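Local coordinates for protein transcriptional repressor (Vibrio fischeri, PDB 3KV1) that probably binds a sugar effector as the putative sugar-binding domain of a SorC-family repressor, whose full-length form is thought to bind DNA, at residues A25-D30 / L249-S254; V10-K15 / C255-L260; A152-G157 / V224-S229. One frame throughout, in Å; residues are numbered along the deposited sequence.

Contact 1 (A25-D30 / L249-S254)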
loop_
_atom_site.group_PDB
_atom_site.type_symbol
_atom_site.label_atom_id
_atom_site.label_comp_id
_atom_site.label_asym_id
_atom_site.label_seq_id
_atom_site.Cartn_x
_atom_site.Cartn_y
_atom_site.Cartn_z
ATOM N N ALA A 25 -20.072 25.040 -3.441
ATOM C CA ALA A 25 -18.842 25.636 -3.922
ATOM C C ALA A 25 -18.180 26.238 -2.692
ATOM O O ALA A 25 -18.840 26.930 -1.888
ATOM C CB ALA A 25 -19.142 26.697 -4.980
ATOM N N LEU A 26 -16.919 25.893 -2.490
ATOM C CA LEU A 26 -16.148 26.363 -1.337
ATOM C C LEU A 26 -15.068 27.312 -1.910
ATOM O O LEU A 26 -14.120 26.855 -2.553
ATOM C CB LEU A 26 -15.483 25.160 -0.658
ATOM C CG LEU A 26 -16.488 24.037 -0.279
ATOM C CD1 LEU A 26 -15.743 22.872 0.368
ATOM C CD2 LEU A 26 -17.493 24.621 0.705
ATOM N N ILE A 27 -15.196 28.614 -1.654
ATOM C CA ILE A 27 -14.309 29.581 -2.302
ATOM C C ILE A 27 -13.403 30.285 -1.303
ATOM O O ILE A 27 -13.865 30.901 -0.334
ATOM C CB ILE A 27 -15.146 30.630 -3.079
ATOM C CG1 ILE A 27 -15.969 29.949 -4.160
ATOM C CG2 ILE A 27 -14.255 31.732 -3.674
ATOM C CD1 ILE A 27 -15.140 29.131 -5.127
ATOM N N SER A 28 -12.100 30.196 -1.547
ATOM C CA SER A 28 -11.112 30.810 -0.666
ATOM C C SER A 28 -10.609 32.124 -1.275
ATOM O O SER A 28 -10.532 32.284 -2.506
ATOM C CB SER A 28 -9.945 29.827 -0.409
ATOM O OG SER A 28 -9.194 29.614 -1.589
ATOM N N LEU A 29 -10.273 33.077 -0.413
ATOM C CA LEU A 29 -9.742 34.349 -0.889
ATOM C C LEU A 29 -8.413 34.118 -1.602
ATOM O O LEU A 29 -7.675 33.178 -1.288
ATOM C CB LEU A 29 -9.550 35.316 0.276
ATOM C CG LEU A 29 -10.868 35.670 0.976
ATOM C CD1 LEU A 29 -10.604 36.541 2.178
ATOM C CD2 LEU A 29 -11.815 36.367 -0.009
ATOM N N ASP A 30 -8.096 34.979 -2.564
ATOM C CA ASP A 30 -6.826 34.864 -3.271
ATOM C C ASP A 30 -5.621 35.019 -2.349
ATOM O O ASP A 30 -5.585 35.917 -1.487
ATOM C CB ASP A 30 -6.745 35.907 -4.408
ATOM C CG ASP A 30 -7.733 35.629 -5.539
ATOM O OD1 ASP A 30 -8.098 34.444 -5.769
ATOM O OD2 ASP A 30 -8.136 36.604 -6.218
ATOM N N LEU A 249 -17.065 21.947 -5.513
ATOM C CA LEU A 249 -15.880 22.542 -6.129
ATOM C C LEU A 249 -15.222 23.421 -5.088
ATOM O O LEU A 249 -15.875 24.290 -4.522
ATOM C CB LEU A 249 -16.280 23.401 -7.326
ATOM C CG LEU A 249 -15.136 24.172 -7.985
ATOM C CD1 LEU A 249 -14.202 23.157 -8.662
ATOM C CD2 LEU A 249 -15.688 25.197 -8.998
ATOM N N ALA A 250 -13.944 23.196 -4.814
ATOM C CA ALA A 250 -13.236 24.039 -3.868
ATOM C C ALA A 250 -12.107 24.757 -4.657
ATOM O O ALA A 250 -11.282 24.117 -5.270
ATOM C CB ALA A 250 -12.657 23.160 -2.691
ATOM N N THR A 251 -12.053 26.073 -4.580
ATOM C CA THR A 251 -11.127 26.805 -5.431
ATOM C C THR A 251 -11.024 28.245 -4.923
ATOM O O THR A 251 -11.548 28.571 -3.859
ATOM C CB THR A 251 -11.549 26.734 -6.955
ATOM O OG1 THR A 251 -10.489 27.215 -7.798
ATOM C CG2 THR A 251 -12.827 27.574 -7.238
ATOM N N SER A 252 -10.316 29.093 -5.658
ATOM C CA SER A 252 -10.035 30.467 -5.214
ATOM C C SER A 252 -11.054 31.466 -5.813
ATOM O O SER A 252 -11.747 31.128 -6.769
ATOM C CB SER A 252 -8.654 30.905 -5.708
ATOM O OG SER A 252 -8.661 31.067 -7.126
ATOM N N VAL A 253 -11.102 32.692 -5.283
ATOM C CA VAL A 253 -11.952 33.727 -5.856
ATOM C C VAL A 253 -11.628 33.940 -7.344
ATOM O O VAL A 253 -12.523 33.977 -8.199
ATOM C CB VAL A 253 -11.813 35.081 -5.092
ATOM C CG1 VAL A 253 -12.448 36.236 -5.884
ATOM C CG2 VAL A 253 -12.463 34.975 -3.694
ATOM N N SER A 254 -10.351 34.102 -7.668
ATOM C CA SER A 254 -9.993 34.326 -9.089
ATOM C C SER A 254 -10.413 33.177 -10.008
ATOM O O SER A 254 -10.862 33.433 -11.153
ATOM C CB SER A 254 -8.499 34.606 -9.260
ATOM O OG SER A 254 -8.238 35.930 -8.901
#
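With CG anti to its own carbonyl carbon (chi1 -68°), Asp30 swings its carboxylate over to Ser254, while Ile27, whose CG2 stands anti to the backbone N, lays that methyl 3.7 Å from Val253 CG2. Both finish a parallel pairing at the edge of the Rossmann-like sheet, where strand 24-28 runs beside strand 248-252 and the latter passes straight into helix 253-264. Leu26 N binds Leu249 O at 2.8 Å, Leu26 O receives Thr251 N, and Ser28 N returns to Thr251 O. The fourth bond, Val253 N to Ser28 O, is bent to 135° as the chain turns into the helix. Leu26 and Ala250 put their CB atoms 4.0 Å apart on the face covered by helix 34-52; Ile27 and Thr251 lie side by side on the other face, where Leu16 of helix 10-20 packs on Ala25 and Ile27. In the conformer given, Thr251 OG1 bonds to Ala228 O of segment 224-229. Ser252 is the N-cap, its OG taking up Cys255 N, and Asp30 adds a second acceptor at this helix end, which probably favours the charged carboxylate. Ser254 N meets the syn lone pair of Asp30 OD1 at 3.0 Å, and Ser254 OG gives to Asp30 OD2 at 2.8 Å from 37° above the carboxylate plane.

Contact 2 (V10-K15 / C255-L260)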
loop_
_atom_site.group_PDB
_atom_site.type_symbol
_atom_site.label_atom_id
_atom_site.label_comp_id
_atom_site.label_asym_id
_atom_site.label_seq_id
_atom_site.Cartn_x
_atom_site.Cartn_y
_atom_site.Cartn_z
ATOM N N VAL A 10 -19.167 34.642 -1.055
ATOM C CA VAL A 10 -20.396 33.873 -0.847
ATOM C C VAL A 10 -21.368 34.038 -2.020
ATOM O O VAL A 10 -22.075 33.094 -2.393
ATOM C CB VAL A 10 -21.102 34.268 0.464
ATOM C CG1 VAL A 10 -22.405 33.483 0.625
ATOM C CG2 VAL A 10 -20.176 34.035 1.651
ATOM N N GLN A 11 -21.400 35.239 -2.596
ATOM C CA GLN A 11 -22.163 35.484 -3.817
ATOM C C GLN A 11 -21.620 34.632 -4.952
ATOM O O GLN A 11 -22.375 34.110 -5.774
ATOM C CB GLN A 11 -22.073 36.950 -4.227
ATOM C CG GLN A 11 -22.893 37.897 -3.389
ATOM C CD GLN A 11 -22.884 39.306 -3.962
ATOM O OE1 GLN A 11 -22.128 39.607 -4.891
ATOM N NE2 GLN A 11 -23.726 40.175 -3.412
ATOM N N LEU A 12 -20.299 34.509 -5.004
ATOM C CA LEU A 12 -19.675 33.697 -6.018
ATOM C C LEU A 12 -20.116 32.226 -5.877
ATOM O O LEU A 12 -20.353 31.557 -6.884
ATOM C CB LEU A 12 -18.152 33.808 -5.943
ATOM C CG LEU A 12 -17.454 35.054 -6.477
ATOM C CD1 LEU A 12 -15.950 34.952 -6.235
ATOM C CD2 LEU A 12 -17.756 35.250 -7.965
ATOM N N GLU A 13 -20.227 31.755 -4.638
ATOM C CA GLU A 13 -20.573 30.359 -4.378
ATOM C C GLU A 13 -21.969 30.032 -4.936
ATOM O O GLU A 13 -22.170 28.995 -5.570
ATOM C CB GLU A 13 -20.443 30.035 -2.873
ATOM C CG GLU A 13 -18.986 30.011 -2.362
ATOM C CD GLU A 13 -18.854 29.874 -0.832
ATOM O OE1 GLU A 13 -17.791 29.395 -0.346
ATOM O OE2 GLU A 13 -19.808 30.255 -0.114
ATOM N N GLN A 14 -22.912 30.947 -4.740
ATOM C CA GLN A 14 -24.277 30.783 -5.213
ATOM C C GLN A 14 -24.320 30.746 -6.738
ATOM O O GLN A 14 -25.003 29.900 -7.316
ATOM C CB GLN A 14 -25.164 31.903 -4.662
ATOM C CG GLN A 14 -25.034 32.061 -3.154
ATOM C CD GLN A 14 -25.878 33.195 -2.595
ATOM O OE1 GLN A 14 -26.817 33.668 -3.243
ATOM N NE2 GLN A 14 -25.545 33.639 -1.383
ATOM N N LYS A 15 -23.573 31.645 -7.390
ATOM C CA LYS A 15 -23.527 31.672 -8.846
ATOM C C LYS A 15 -22.909 30.406 -9.413
ATOM O O LYS A 15 -23.391 29.872 -10.426
ATOM C CB LYS A 15 -22.774 32.907 -9.356
ATOM C CG LYS A 15 -23.551 34.226 -9.166
ATOM C CD LYS A 15 -22.673 35.447 -9.508
ATOM C CE LYS A 15 -23.402 36.772 -9.261
ATOM N NZ LYS A 15 -22.506 37.937 -9.538
ATOM N N CYS A 255 -10.239 31.926 -9.562
ATOM C CA CYS A 255 -10.722 30.798 -10.379
ATOM C C CYS A 255 -12.229 30.889 -10.576
ATOM O O CYS A 255 -12.735 30.656 -11.683
ATOM C CB CYS A 255 -10.399 29.426 -9.785
ATOM S SG CYS A 255 -8.651 28.996 -9.861
ATOM N N ALA A 256 -12.950 31.209 -9.503
ATOM C CA ALA A 256 -14.406 31.304 -9.585
ATOM C C ALA A 256 -14.821 32.366 -10.602
ATOM O O ALA A 256 -15.721 32.139 -11.418
ATOM C CB ALA A 256 -15.010 31.624 -8.222
HETATM N N MSE A 257 -14.178 33.534 -10.535
HETATM C CA MSE A 257 -14.443 34.640 -11.482
HETATM C C MSE A 257 -14.161 34.184 -12.900
HETATM O O MSE A 257 -14.942 34.453 -13.817
HETATM C CB MSE A 257 -13.572 35.837 -11.133
HETATM C CG MSE A 257 -13.955 36.445 -9.834
HETATM SE SE MSE A 257 -12.761 37.933 -9.453
HETATM C CE MSE A 257 -13.901 38.852 -8.161
ATOM N N ALA A 258 -13.056 33.457 -13.085
ATOM C CA ALA A 258 -12.674 32.956 -14.416
ATOM C C ALA A 258 -13.730 32.010 -15.001
ATOM O O ALA A 258 -14.064 32.117 -16.197
ATOM C CB ALA A 258 -11.310 32.234 -14.364
ATOM N N LEU A 259 -14.228 31.103 -14.158
ATOM C CA LEU A 259 -15.226 30.089 -14.544
ATOM C C LEU A 259 -16.535 30.752 -14.947
ATOM O O LEU A 259 -17.151 30.358 -15.945
ATOM C CB LEU A 259 -15.491 29.138 -13.392
ATOM C CG LEU A 259 -14.268 28.269 -13.046
ATOM C CD1 LEU A 259 -14.536 27.517 -11.767
ATOM C CD2 LEU A 259 -13.917 27.339 -14.200
ATOM N N LEU A 260 -16.960 31.753 -14.166
ATOM C CA LEU A 260 -18.212 32.453 -14.457
ATOM C C LEU A 260 -18.094 33.258 -15.740
ATOM O O LEU A 260 -19.045 33.345 -16.524
ATOM C CB LEU A 260 -18.648 33.342 -13.287
ATOM C CG LEU A 260 -19.015 32.528 -12.041
ATOM C CD1 LEU A 260 -19.230 33.472 -10.855
ATOM C CD2 LEU A 260 -20.256 31.677 -12.315
#
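Leu12 and Ala256 mark the nearest backbone approach of two helices that run in roughly the same direction, their CA atoms 6.8 Å apart. The axes of the two six-residue segments stay 10.4 Å from each other and are inclined by 39°, and from this point the backbones diverge: Lys15 CA and Leu260 CA already stand 7.8 Å apart. Side chains fill the gap, and all the contact between the segments is apolar. Leu12 and Leu260 carry the larger share. The CG of Leu12 lies anti to the carbonyl carbon (chi1 -76°), which directs the two methyls across the interface to different partners. CD1 rests on the small Ala256, 4.0 Å from its CB, and more loosely against CG of the selenomethionine Met257. CD2 comes 3.7 Å from Leu260 CD1, the two leucines slanting across each other. Leu260 also meets the first part of Lys15 nearly at a right angle, its CD1 3.9 Å from Lys15 CB; beyond CG the lysine chain is extended and leads its end away from segment 255-260. Ala256 and Leu260 are also touched by Leu16, so the seam carries on along helix 10-20. On another side of helix 253-264, Cys255 and Leu259 pack on helix 234-242. Because Val253 also touches Leu12, the leucine sits among Val253, Ala256, Met257 and Leu260, in the manner of a single knob in a hole, between two neighbouring helices on one face of a Rossmann-like alpha/beta domain.

Contact 3 (A152-G157 / V224-S229)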
loop_
_atom_site.group_PDB
_atom_site.type_symbol
_atom_site.label_atom_id
_atom_site.label_comp_id
_atom_site.label_asym_id
_atom_site.label_seq_id
_atom_site.Cartn_x
_atom_site.Cartn_y
_atom_site.Cartn_z
ATOM N N ALA A 152 -15.487 11.418 -3.070
ATOM C CA ALA A 152 -14.176 11.295 -3.707
ATOM C C ALA A 152 -13.450 12.595 -3.436
ATOM O O ALA A 152 -14.079 13.661 -3.389
ATOM C CB ALA A 152 -14.304 11.036 -5.245
ATOM N N LEU A 153 -12.145 12.526 -3.223
ATOM C CA LEU A 153 -11.378 13.733 -2.977
ATOM C C LEU A 153 -10.327 13.773 -4.093
ATOM O O LEU A 153 -9.425 12.944 -4.146
ATOM C CB LEU A 153 -10.771 13.627 -1.573
ATOM C CG LEU A 153 -9.872 14.766 -1.141
ATOM C CD1 LEU A 153 -10.740 16.039 -1.005
ATOM C CD2 LEU A 153 -9.279 14.358 0.198
ATOM N N VAL A 154 -10.492 14.684 -5.045
ATOM C CA VAL A 154 -9.606 14.654 -6.204
ATOM C C VAL A 154 -9.131 16.051 -6.569
ATOM O O VAL A 154 -9.823 17.051 -6.303
ATOM C CB VAL A 154 -10.342 14.039 -7.413
ATOM C CG1 VAL A 154 -10.554 12.519 -7.224
ATOM C CG2 VAL A 154 -11.699 14.778 -7.660
ATOM N N GLY A 155 -7.967 16.128 -7.193
ATOM C CA GLY A 155 -7.487 17.414 -7.674
ATOM C C GLY A 155 -7.775 17.492 -9.154
ATOM O O GLY A 155 -7.951 16.456 -9.809
ATOM N N ILE A 156 -7.836 18.708 -9.708
ATOM C CA ILE A 156 -7.960 18.848 -11.160
ATOM C C ILE A 156 -6.589 19.318 -11.633
ATOM O O ILE A 156 -6.123 20.393 -11.223
ATOM C CB ILE A 156 -9.004 19.908 -11.543
ATOM C CG1 ILE A 156 -10.365 19.552 -10.926
ATOM C CG2 ILE A 156 -9.075 20.058 -13.110
ATOM C CD1 ILE A 156 -11.416 20.704 -11.007
ATOM N N GLY A 157 -5.936 18.532 -12.473
ATOM C CA GLY A 157 -4.572 18.861 -12.848
ATOM C C GLY A 157 -4.526 19.367 -14.270
ATOM O O GLY A 157 -5.447 19.117 -15.049
ATOM N N VAL A 224 -18.395 14.037 -5.156
ATOM C CA VAL A 224 -17.065 14.224 -5.739
ATOM C C VAL A 224 -16.628 15.632 -5.380
ATOM O O VAL A 224 -17.242 16.625 -5.795
ATOM C CB VAL A 224 -17.122 14.004 -7.255
ATOM C CG1 VAL A 224 -15.815 14.384 -7.928
ATOM C CG2 VAL A 224 -17.496 12.492 -7.541
ATOM N N VAL A 225 -15.587 15.709 -4.562
ATOM C CA VAL A 225 -15.053 16.990 -4.131
ATOM C C VAL A 225 -13.786 17.229 -4.945
ATOM O O VAL A 225 -12.812 16.472 -4.821
ATOM C CB VAL A 225 -14.613 16.926 -2.663
ATOM C CG1 VAL A 225 -13.961 18.284 -2.264
ATOM C CG2 VAL A 225 -15.802 16.545 -1.743
ATOM N N ALA A 226 -13.795 18.280 -5.748
ATOM C CA ALA A 226 -12.687 18.524 -6.675
ATOM C C ALA A 226 -12.037 19.851 -6.305
ATOM O O ALA A 226 -12.708 20.865 -6.033
ATOM C CB ALA A 226 -13.176 18.541 -8.123
HETATM N N MSE A 227 -10.717 19.868 -6.398
HETATM C CA MSE A 227 -9.946 20.946 -5.834
HETATM C C MSE A 227 -8.919 21.499 -6.837
HETATM O O MSE A 227 -8.136 20.741 -7.394
HETATM C CB MSE A 227 -9.243 20.391 -4.592
HETATM C CG MSE A 227 -10.166 19.606 -3.637
HETATM SE SE MSE A 227 -8.991 19.002 -2.199
HETATM C CE MSE A 227 -8.084 20.823 -1.923
ATOM N N ALA A 228 -8.909 22.815 -7.057
ATOM C CA ALA A 228 -7.835 23.420 -7.857
ATOM C C ALA A 228 -7.580 24.822 -7.335
ATOM O O ALA A 228 -8.507 25.508 -6.946
ATOM C CB ALA A 228 -8.221 23.478 -9.314
ATOM N N SER A 229 -6.338 25.285 -7.366
ATOM C CA SER A 229 -6.058 26.603 -6.792
ATOM C C SER A 229 -5.600 27.650 -7.796
ATOM O O SER A 229 -5.633 28.852 -7.520
ATOM C CB SER A 229 -5.003 26.492 -5.689
ATOM O OG SER A 229 -5.569 25.944 -4.524
#
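Val224 opens the parallel pairing against Ala152, holding CG2 4.2 Å from the alanine CB while its other methyl, CG1, turns to Val154 CG2 on the same face. Next comes Val225, whose backbone is engaged at both ends. Its N binds Ala152 O at 2.8 Å, with the donor tilted out of the carbonyl plane, and its O takes Val154 N in an almost straight bond (170°). The side chain of Val225 stands with CG1 anti to the backbone N (chi1 176°), side by side with Leu153, whose CD1 lies 4.1 Å from Val225 CG1. Ala226 returns to the Val224 face: its CB is met by Val154 CG2 at 4.1 Å and by Ile156 CD1 at 4.0 Å. The selenomethionine Met227 again grips through both backbone ends, N to Val154 O in a bent bond (132°) and O to Ile156 N at 3.1 Å from above the carbonyl plane. Its chain bends at chi3, and in the conformer given SE lies 3.6 Å from Leu153 CD1, a contact the second conformer leaves in doubt; Gly155, opposite it in register, brings no side chain to this face. Ala228 ends the contact with its CB 4.3 Å from Ile156 CB. The strands are central in the Rossmann-like sheet: strand 151-158 also pairs with 58-61 and, antiparallel, with 185-189, and strand 223-227 is followed by 248-252 on its other side. Helices 34-52 and 65-72 cover the face bearing Leu153 and Met227, whereas Ile246 and helix 234-242 close over Ala226, Ile156 and Ala228.

Contacts 1 and 3 are two pairings of one sheet, their centres about 12 Å apart: strands 223-227 and 248-252 are neighbours, joined by Ala250 N to Ala226 O and linked through helix 234-242 in a beta-alpha-beta crossover. Contact 3 lies about 4 Å from the chain centre, contact 1 about 16 Å out at the sheet edge. Contact 2, about 8 Å from contact 1, shares helix 253-264 with it, and Glu13 of its first helix probably accepts a hydrogen bond from Ile27 N at OE1. The closures enclose one another along the sequence, 152-157/224-229 innermost and 10-15/255-260 outermost, so both chain ends are brought together at one margin of the domain.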